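Local coordinates for protein putative glucose-6-phosphate 1-epimerase (Salmonella typhimurium, PDB 2HTB) that probably interconverts the alpha and beta anomers of glucose 6-phosphate, acting as a hexose-6-phosphate 1-epimerase, at residues Thr175-Ser180 / Glu282-Thr287. Residues are numbered along the deposited sequence; the frame is centred on the assembly and turned at random.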
loop_
_atom_site.group_PDB
_atom_site.type_symbol
_atom_site.label_atom_id
_atom_site.label_comp_id
_atom_site.label_asym_id
_atom_site.label_seq_id
_atom_site.Cartn_x
_atom_site.Cartn_y
_atom_site.Cartn_z
ATOM N N THR A 175 -2.258 -10.215 -11.459
ATOM C CA THR A 175 -3.133 -10.182 -10.338
ATOM C C THR A 175 -2.403 -9.246 -9.456
ATOM O O THR A 175 -1.185 -9.288 -9.438
ATOM C CB THR A 175 -3.292 -11.605 -9.850
ATOM O OG1 THR A 175 -4.684 -11.950 -9.865
ATOM C CG2 THR A 175 -2.693 -11.825 -8.604
ATOM N N SER A 176 -3.094 -8.326 -8.797
ATOM C CA SER A 176 -2.339 -7.296 -8.082
ATOM C C SER A 176 -3.107 -6.698 -6.913
ATOM O O SER A 176 -4.300 -7.025 -6.745
ATOM C CB SER A 176 -1.978 -6.205 -9.049
ATOM O OG SER A 176 -3.134 -5.707 -9.719
ATOM N N ALA A 177 -2.438 -5.852 -6.103
ATOM C CA ALA A 177 -3.080 -5.124 -4.984
ATOM C C ALA A 177 -2.336 -3.833 -4.580
ATOM O O ALA A 177 -1.138 -3.735 -4.807
ATOM C CB ALA A 177 -3.176 -6.040 -3.792
ATOM N N LEU A 178 -3.024 -2.851 -4.024
ATOM C CA LEU A 178 -2.328 -1.782 -3.292
ATOM C C LEU A 178 -2.505 -2.197 -1.848
ATOM O O LEU A 178 -3.641 -2.230 -1.330
ATOM C CB LEU A 178 -2.852 -0.331 -3.551
ATOM C CG LEU A 178 -2.935 -0.019 -5.084
ATOM C CD1 LEU A 178 -3.728 1.276 -5.524
ATOM C CD2 LEU A 178 -1.534 0.083 -5.614
ATOM N N HIS A 179 -1.401 -2.562 -1.200
ATOM C CA HIS A 179 -1.536 -3.266 0.061
ATOM C C HIS A 179 -1.480 -2.316 1.283
ATOM O O HIS A 179 -0.662 -2.492 2.208
ATOM C CB HIS A 179 -0.506 -4.381 0.073
ATOM C CG HIS A 179 -0.641 -5.385 1.180
ATOM N ND1 HIS A 179 -0.753 -5.028 2.508
ATOM C CD2 HIS A 179 -0.512 -6.735 1.166
ATOM C CE1 HIS A 179 -0.719 -6.109 3.263
ATOM N NE2 HIS A 179 -0.591 -7.154 2.472
ATOM N N SER A 180 -2.413 -1.386 1.330
ATOM C CA SER A 180 -2.291 -0.267 2.273
ATOM C C SER A 180 -2.300 -0.574 3.747
ATOM O O SER A 180 -3.241 -1.206 4.209
ATOM C CB SER A 180 -3.411 0.707 2.033
ATOM O OG SER A 180 -3.291 1.282 0.744
ATOM N N GLU A 282 -7.054 -3.210 1.609
ATOM C CA GLU A 282 -6.319 -3.264 0.337
ATOM C C GLU A 282 -7.211 -3.156 -0.889
ATOM O O GLU A 282 -8.300 -3.742 -0.918
ATOM C CB GLU A 282 -5.528 -4.532 0.274
ATOM C CG GLU A 282 -4.946 -4.938 1.606
ATOM C CD GLU A 282 -4.104 -6.201 1.529
ATOM O OE1 GLU A 282 -3.746 -6.644 0.449
ATOM O OE2 GLU A 282 -3.781 -6.781 2.549
ATOM N N THR A 283 -6.759 -2.390 -1.888
ATOM C CA THR A 283 -7.419 -2.356 -3.181
ATOM C C THR A 283 -6.817 -3.416 -4.056
ATOM O O THR A 283 -5.660 -3.354 -4.416
ATOM C CB THR A 283 -7.217 -1.011 -3.908
ATOM O OG1 THR A 283 -7.635 0.063 -3.037
ATOM C CG2 THR A 283 -8.102 -1.026 -5.166
ATOM N N VAL A 284 -7.621 -4.352 -4.494
ATOM C CA VAL A 284 -7.083 -5.557 -5.060
ATOM C C VAL A 284 -7.739 -5.975 -6.352
ATOM O O VAL A 284 -8.929 -5.715 -6.567
ATOM C CB VAL A 284 -7.283 -6.673 -4.021
ATOM C CG1 VAL A 284 -6.894 -7.992 -4.585
ATOM C CG2 VAL A 284 -6.446 -6.352 -2.706
ATOM N N TYR A 285 -6.983 -6.665 -7.193
ATOM C CA TYR A 285 -7.567 -7.454 -8.294
ATOM C C TYR A 285 -6.972 -8.842 -8.294
ATOM O O TYR A 285 -5.824 -9.004 -8.750
ATOM C CB TYR A 285 -7.190 -6.827 -9.645
ATOM C CG TYR A 285 -8.196 -7.039 -10.712
ATOM C CD1 TYR A 285 -8.922 -5.947 -11.242
ATOM C CD2 TYR A 285 -8.419 -8.311 -11.259
ATOM C CE1 TYR A 285 -9.926 -6.115 -12.298
ATOM C CE2 TYR A 285 -9.386 -8.483 -12.297
ATOM C CZ TYR A 285 -10.127 -7.360 -12.791
ATOM O OH TYR A 285 -11.095 -7.534 -13.777
ATOM N N ALA A 286 -7.711 -9.804 -7.766
ATOM C CA ALA A 286 -7.134 -11.094 -7.382
ATOM C C ALA A 286 -7.984 -12.352 -7.727
ATOM O O ALA A 286 -7.407 -13.435 -8.068
ATOM C CB ALA A 286 -6.827 -11.124 -5.839
ATOM N N THR A 287 -9.315 -12.247 -7.609
ATOM C CA THR A 287 -10.109 -13.466 -7.793
ATOM C C THR A 287 -10.418 -13.763 -9.302
ATOM O O THR A 287 -11.178 -14.678 -9.631
ATOM C CB THR A 287 -11.389 -13.431 -6.934
ATOM O OG1 THR A 287 -12.199 -12.353 -7.355
ATOM C CG2 THR A 287 -11.046 -13.249 -5.500
#
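Glu282 stacks its carboxylate over one face of the His179 ring, with the two planes tilted 29° apart. Glu282 OE2 sits above the centre of the His179 ring, 3.1 Å from its plane. This is a stack and not a hydrogen bond: Glu282 OE2 comes 3.2 Å from His179 NE2, but at a poor angle. The His179 torsion (chi1 -169°) swings CG away from the backbone N, and the extended Glu282 chain runs alongside and carries its carboxylate over the ring. The ring also meets those of Tyr181, Trp257 and His110. Both residues are inferred to be the active-site pair. Arg89, its side chain about 6 Å from that of His179, and Asp223, its side chain about 6 Å from that of Glu282, probably bind substrate in the same pocket.

Strands 172-183 and 278-286 run antiparallel here, within the large curved beta-sandwich of the galactose mutarotase fold. Two pairs of backbone bonds join them. Ser176 and Tyr285 exchange N-H and C=O, with Tyr285 N 2.7 Å from Ser176 O. Leu178 and Thr283 do the same, but Thr283 N to Leu178 O is longer, at 3.2 Å. Between these pairs Ala177 faces Val284 as a non-hydrogen-bonded pair. CB of Ala177 packs against CG2 of Val284 at 3.5 Å, on the same side of the sheet as the His179–Glu282 stack. On the other face Leu178 and Thr283 are buried against strand 298-308. There Thr283 OG1 hydrogen-bonds to Gln302 and His248.

Side-chain packing thins out toward Thr175 and Ala286, which are partly exposed, though the Ser176 backbone bonds stay short. Thr175 OG1 makes a weak bond to Tyr285 O at 3.3 Å. The Tyr285 side chain heads off the strand pair and touches Gln290. Exposed Thr287 makes no contact with 175-180, and the chain bends there.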